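Local coordinates for cell wall binding protein cwp8 (PDB 5J6Q) that probably anchors itself to the clostridial cell wall through its CWB2 modules, as a protein associated with the S-layer, at residues S191-F196 and S262-L267; E240-D245 and K266-L271. All coordinates share one frame; numbering follows the deposited sequence.

Contacts 1 and 2 both pack a piece of domain 3 against the start of helix 265-280, share Lys266 and Leu267, and have centres about 6 Å apart. Both are largely buried, and they use different residues of the helix: in contact 1 the loop after an outermost strand meets Leu267 and the residues that lead into the helix, whereas in contact 2 an inner strand of the four-stranded sheet meets Val268 and Leu271. The chemistry follows the place. Where the chain turns into the helix, a serine, an asparagine and a glutamate mix polar bonds with packing; over the sheet the contact is apolar, with no hydrogen bond across it.

Contact 1: S191-F196 and S262-L267; sequences SAEELF and SKNHKL
The ring of Phe196 meets Leu267 at its edge, in the plane of the ring, where the CD1 methyl lies beside CD2 and the two side chains run past each other in opposite directions; the modelled spacing is too short to be trusted. Outside the two segments, the same ring touches Leu201, Asp270 and Leu271. A second flat group, the carboxylate of Glu193, receives the hydroxyl of Ser262: Ser262 OG donates to Glu193 OE2 at 2.9 Å and is taken up by that oxygen's syn lone pair, the one that faces OE1. A bend at chi2 (77°) folds the glutamate back so that its end reaches the serine. Glu193 OE2 also lies 3.7 Å from CB of Asn264, and the carboxylate and amide planes are turned 42° apart.

Ser262 does double duty, because its OG also accepts from Asn264 N at 2.9 Å, closing an ST turn that leads into helix 265-280. Asn264 is the N-cap of that helix: its OD1 accepts from Leu267 N in a weak bond of 3.4 Å, giving a first-turn N-H a partner. Serine and asparagine suit these positions because their short polar side chains can fold back onto the backbone, and the glutamate charge, close to the helix's N-terminal end, is probably favoured there.

Between Phe196 and the polar group, the small side chain of Ala192 fits into the buried interface, with CB 4.0 Å from Ser262 CB and 4.1 Å from Leu267 CD1. The backbone of Ala192 is hydrogen-bonded to Ser261, tying this loop to strand 256-262.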
loop_
_atom_site.group_PDB
_atom_site.type_symbol
_atom_site.label_atom_id
_atom_site.label_comp_id
_atom_site.label_asym_id
_atom_site.label_seq_id
_atom_site.Cartn_x
_atom_site.Cartn_y
_atom_site.Cartn_z
ATOM N N SER A 191 6.210 0.091 -6.883
ATOM C CA SER A 191 5.902 1.500 -6.842
ATOM C C SER A 191 4.936 1.738 -5.606
ATOM O O SER A 191 4.315 0.798 -5.095
ATOM C CB SER A 191 5.225 1.914 -8.142
ATOM O OG SER A 191 3.921 1.348 -8.214
ATOM N N ALA A 192 4.830 2.965 -5.136
ATOM C CA ALA A 192 3.973 3.285 -4.004
ATOM C C ALA A 192 2.509 3.191 -4.474
ATOM O O ALA A 192 1.644 2.808 -3.691
ATOM C CB ALA A 192 4.284 4.684 -3.531
ATOM N N GLU A 193 2.259 3.497 -5.777
ATOM C CA GLU A 193 0.927 3.478 -6.347
ATOM C C GLU A 193 0.234 2.113 -6.235
ATOM O O GLU A 193 -0.960 2.066 -5.954
ATOM C CB GLU A 193 0.984 3.916 -7.810
ATOM C CG GLU A 193 1.027 5.437 -7.966
ATOM C CD GLU A 193 2.412 6.050 -7.675
ATOM O OE1 GLU A 193 3.382 5.294 -7.455
ATOM O OE2 GLU A 193 2.527 7.291 -7.678
ATOM N N GLU A 194 0.986 1.011 -6.436
ATOM C CA GLU A 194 0.484 -0.339 -6.364
ATOM C C GLU A 194 -0.177 -0.573 -5.017
ATOM O O GLU A 194 -1.061 -1.432 -4.905
ATOM C CB GLU A 194 1.628 -1.383 -6.491
ATOM C CG GLU A 194 2.222 -1.513 -7.881
ATOM C CD GLU A 194 3.401 -2.485 -7.898
ATOM O OE1 GLU A 194 3.236 -3.650 -7.420
ATOM O OE2 GLU A 194 4.492 -2.082 -8.388
ATOM N N LEU A 195 0.312 0.120 -3.988
ATOM C CA LEU A 195 -0.239 0.004 -2.632
ATOM C C LEU A 195 -1.320 1.109 -2.192
ATOM O O LEU A 195 -2.104 0.876 -1.304
ATOM C CB LEU A 195 0.918 0.157 -1.631
ATOM C CG LEU A 195 2.024 -0.928 -1.684
ATOM C CD1 LEU A 195 2.850 -0.828 -0.333
ATOM C CD2 LEU A 195 1.407 -2.396 -1.759
ATOM N N PHE A 196 -1.333 2.265 -2.825
ATOM C CA PHE A 196 -2.114 3.377 -2.348
ATOM C C PHE A 196 -2.289 4.310 -3.488
ATOM O O PHE A 196 -1.307 4.652 -4.142
ATOM C CB PHE A 196 -1.335 3.978 -1.159
ATOM C CG PHE A 196 -1.864 5.274 -0.558
ATOM C CD1 PHE A 196 -2.999 5.275 0.239
ATOM C CD2 PHE A 196 -1.176 6.481 -0.752
ATOM C CE1 PHE A 196 -3.449 6.462 0.844
ATOM C CE2 PHE A 196 -1.612 7.657 -0.156
ATOM C CZ PHE A 196 -2.750 7.641 0.645
ATOM N N SER A 262 8.327 6.289 -5.541
ATOM C CA SER A 262 7.518 6.875 -6.607
ATOM C C SER A 262 8.028 8.248 -7.005
ATOM O O SER A 262 8.732 8.862 -6.250
ATOM C CB SER A 262 6.066 7.049 -6.172
ATOM O OG SER A 262 5.315 7.709 -7.182
ATOM N N LYS A 263 7.645 8.733 -8.188
ATOM C CA LYS A 263 8.017 10.081 -8.584
ATOM C C LYS A 263 7.086 11.058 -7.839
ATOM O O LYS A 263 7.298 12.261 -7.899
ATOM C CB LYS A 263 7.849 10.271 -10.100
ATOM N N ASN A 264 6.057 10.521 -7.134
ATOM C CA ASN A 264 5.053 11.285 -6.385
ATOM C C ASN A 264 5.401 11.376 -4.898
ATOM O O ASN A 264 4.971 10.543 -4.097
ATOM C CB ASN A 264 3.707 10.610 -6.543
ATOM C CG ASN A 264 2.530 11.537 -6.444
ATOM O OD1 ASN A 264 2.512 12.454 -5.617
ATOM N ND2 ASN A 264 1.483 11.336 -7.222
ATOM N N HIS A 265 6.157 12.402 -4.520
ATOM C CA HIS A 265 6.577 12.565 -3.130
ATOM C C HIS A 265 5.407 12.708 -2.154
ATOM O O HIS A 265 5.490 12.216 -1.035
ATOM C CB HIS A 265 7.518 13.770 -3.030
ATOM C CG HIS A 265 8.909 13.390 -3.406
ATOM N ND1 HIS A 265 9.439 13.654 -4.654
ATOM C CD2 HIS A 265 9.865 12.730 -2.710
ATOM C CE1 HIS A 265 10.668 13.158 -4.690
ATOM N NE2 HIS A 265 10.950 12.592 -3.535
ATOM N N LYS A 266 4.331 13.364 -2.548
ATOM C CA LYS A 266 3.208 13.460 -1.608
ATOM C C LYS A 266 2.596 12.062 -1.392
ATOM O O LYS A 266 2.431 11.665 -0.249
ATOM C CB LYS A 266 2.151 14.465 -2.069
ATOM C CG LYS A 266 1.595 15.202 -0.870
ATOM C CD LYS A 266 0.327 15.941 -1.170
ATOM C CE LYS A 266 -0.529 15.946 0.069
ATOM N NZ LYS A 266 -1.962 15.949 -0.274
ATOM N N LEU A 267 2.300 11.322 -2.466
ATOM C CA LEU A 267 1.803 9.937 -2.363
ATOM C C LEU A 267 2.577 9.177 -1.277
ATOM O O LEU A 267 1.960 8.598 -0.356
ATOM C CB LEU A 267 2.029 9.275 -3.734
ATOM C CG LEU A 267 1.211 8.010 -4.114
ATOM C CD1 LEU A 267 1.032 7.101 -2.960
ATOM C CD2 LEU A 267 -0.140 8.397 -4.688
#

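Contact 2: E240-D245 and K266-L271; sequences EKSSFD and KLVRDL
Val268 packs between Ser242 and Phe244 in an alpha/beta layer, where helix 265-280 lies against strand 242-249 of a mixed four-stranded sheet. The local axes come within 8.2 Å and run in roughly the same direction, 30° apart. Ser242 and Phe244, two residues apart on the strand, both turn their side chains to the helix, while Ser243 between them turns away.

Polar interactions lie around this interface. The backbone of Ser242 bonds to Ser262 and that of Phe244 to Val260, holding the strand in the sheet, and Arg269 forms a salt bridge with Glu231.

The packing itself is apolar. CG1 of Val268 sits at the edge of the Phe244 ring, in its plane, 3.6 Å from CE2 of Phe244, and the two side chains lie alongside, pointing opposite ways. The phenyl CG stands between the backbone N and the carbonyl carbon (chi1 69°), which carries the ring over to the helix. One turn further along, CG of Leu271 lies 4.1 Å from CZ of Phe244. A broad ring suits this place because it reaches both Val268 and, a turn later, Leu271; His272 adds an edge-to-face partner and Val260 a neighbour from the adjoining strand. At Ser242 a small residue lets the branched valine approach closely. The second methyl of Val268, CG2, completes the contact by resting 3.6 Å from CB of Ser242.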
loop_
_atom_site.group_PDB
_atom_site.type_symbol
_atom_site.label_atom_id
_atom_site.label_comp_id
_atom_site.label_asym_id
_atom_site.label_seq_id
_atom_site.Cartn_x
_atom_site.Cartn_y
_atom_site.Cartn_z
ATOM N N GLU A 240 14.651 11.946 -7.566
ATOM C CA GLU A 240 13.400 12.010 -8.319
ATOM C C GLU A 240 12.428 10.922 -7.838
ATOM O O GLU A 240 11.478 10.576 -8.534
ATOM C CB GLU A 240 13.703 11.838 -9.819
ATOM C CG GLU A 240 12.519 12.145 -10.721
ATOM C CD GLU A 240 12.699 11.579 -12.117
ATOM O OE1 GLU A 240 12.356 12.284 -13.089
ATOM O OE2 GLU A 240 13.177 10.429 -12.240
ATOM N N LYS A 241 12.662 10.397 -6.635
ATOM C CA LYS A 241 11.837 9.348 -6.069
ATOM C C LYS A 241 11.942 9.364 -4.552
ATOM O O LYS A 241 13.031 9.596 -4.021
ATOM C CB LYS A 241 12.308 7.982 -6.604
ATOM C CG LYS A 241 11.195 7.170 -7.248
ATOM C CD LYS A 241 11.421 6.985 -8.742
ATOM C CE LYS A 241 11.336 5.525 -9.118
ATOM N NZ LYS A 241 10.753 5.336 -10.475
ATOM N N SER A 242 10.816 9.151 -3.857
ATOM C CA SER A 242 10.803 9.084 -2.397
ATOM C C SER A 242 10.798 7.620 -2.062
ATOM O O SER A 242 10.252 6.853 -2.840
ATOM C CB SER A 242 9.550 9.737 -1.822
ATOM O OG SER A 242 9.837 10.441 -0.622
ATOM N N SER A 243 11.365 7.200 -0.940
ATOM C CA SER A 243 11.352 5.783 -0.727
ATOM C C SER A 243 11.402 5.400 0.706
ATOM O O SER A 243 11.727 6.203 1.593
ATOM C CB SER A 243 12.534 5.127 -1.460
ATOM O OG SER A 243 13.779 5.281 -0.782
ATOM N N PHE A 244 11.058 4.152 0.927
ATOM C CA PHE A 244 11.152 3.585 2.237
ATOM C C PHE A 244 10.884 2.154 2.143
ATOM O O PHE A 244 10.379 1.638 1.128
ATOM C CB PHE A 244 10.259 4.289 3.299
ATOM C CG PHE A 244 8.746 4.153 3.213
ATOM C CD1 PHE A 244 8.075 3.230 3.986
ATOM C CD2 PHE A 244 8.011 4.989 2.413
ATOM C CE1 PHE A 244 6.674 3.155 3.952
ATOM C CE2 PHE A 244 6.615 4.913 2.382
ATOM C CZ PHE A 244 5.964 4.000 3.149
ATOM N N ASP A 245 11.254 1.490 3.186
ATOM C CA ASP A 245 11.141 0.051 3.339
ATOM C C ASP A 245 10.137 -0.222 4.431
ATOM O O ASP A 245 10.136 0.457 5.483
ATOM C CB ASP A 245 12.508 -0.611 3.750
ATOM C CG ASP A 245 13.450 -1.037 2.598
ATOM O OD1 ASP A 245 13.246 -0.569 1.423
ATOM O OD2 ASP A 245 14.400 -1.817 2.867
ATOM N N LYS A 266 4.331 13.364 -2.548
ATOM C CA LYS A 266 3.208 13.460 -1.608
ATOM C C LYS A 266 2.596 12.062 -1.392
ATOM O O LYS A 266 2.431 11.665 -0.249
ATOM C CB LYS A 266 2.151 14.465 -2.069
ATOM C CG LYS A 266 1.595 15.202 -0.870
ATOM C CD LYS A 266 0.327 15.941 -1.170
ATOM C CE LYS A 266 -0.529 15.946 0.069
ATOM N NZ LYS A 266 -1.962 15.949 -0.274
ATOM N N LEU A 267 2.300 11.322 -2.466
ATOM C CA LEU A 267 1.803 9.937 -2.363
ATOM C C LEU A 267 2.577 9.177 -1.277
ATOM O O LEU A 267 1.960 8.598 -0.356
ATOM C CB LEU A 267 2.029 9.275 -3.734
ATOM C CG LEU A 267 1.211 8.010 -4.114
ATOM C CD1 LEU A 267 1.032 7.101 -2.960
ATOM C CD2 LEU A 267 -0.140 8.397 -4.688
ATOM N N VAL A 268 3.955 9.225 -1.366
ATOM C CA VAL A 268 4.798 8.485 -0.438
ATOM C C VAL A 268 4.706 8.987 0.958
ATOM O O VAL A 268 4.680 8.162 1.909
ATOM C CB VAL A 268 6.309 8.484 -0.879
ATOM C CG1 VAL A 268 7.106 7.607 0.055
ATOM C CG2 VAL A 268 6.464 7.980 -2.322
ATOM N N ARG A 269 4.717 10.314 1.124
ATOM C CA ARG A 269 4.629 10.851 2.482
ATOM C C ARG A 269 3.246 10.403 3.055
ATOM O O ARG A 269 3.140 9.941 4.179
ATOM C CB ARG A 269 4.694 12.407 2.455
ATOM C CG ARG A 269 5.884 13.062 3.159
ATOM C CD ARG A 269 5.818 14.589 3.012
ATOM N NE ARG A 269 6.407 15.015 1.741
ATOM C CZ ARG A 269 5.752 15.703 0.808
ATOM N NH1 ARG A 269 6.359 16.032 -0.334
ATOM N NH2 ARG A 269 4.490 16.074 1.009
ATOM N N ASP A 270 2.210 10.552 2.235
ATOM C CA ASP A 270 0.829 10.223 2.633
ATOM C C ASP A 270 0.687 8.748 2.995
ATOM O O ASP A 270 0.213 8.387 4.113
ATOM C CB ASP A 270 -0.092 10.668 1.493
ATOM C CG ASP A 270 -0.260 12.167 1.558
ATOM O OD1 ASP A 270 0.179 12.770 2.562
ATOM O OD2 ASP A 270 -0.823 12.744 0.621
ATOM N N LEU A 271 1.223 7.889 2.099
ATOM C CA LEU A 271 1.208 6.455 2.342
ATOM C C LEU A 271 1.962 6.138 3.582
ATOM O O LEU A 271 1.564 5.267 4.388
ATOM C CB LEU A 271 1.837 5.693 1.137
ATOM C CG LEU A 271 2.188 4.245 1.508
ATOM C CD1 LEU A 271 0.918 3.503 1.853
ATOM C CD2 LEU A 271 2.853 3.504 0.348
#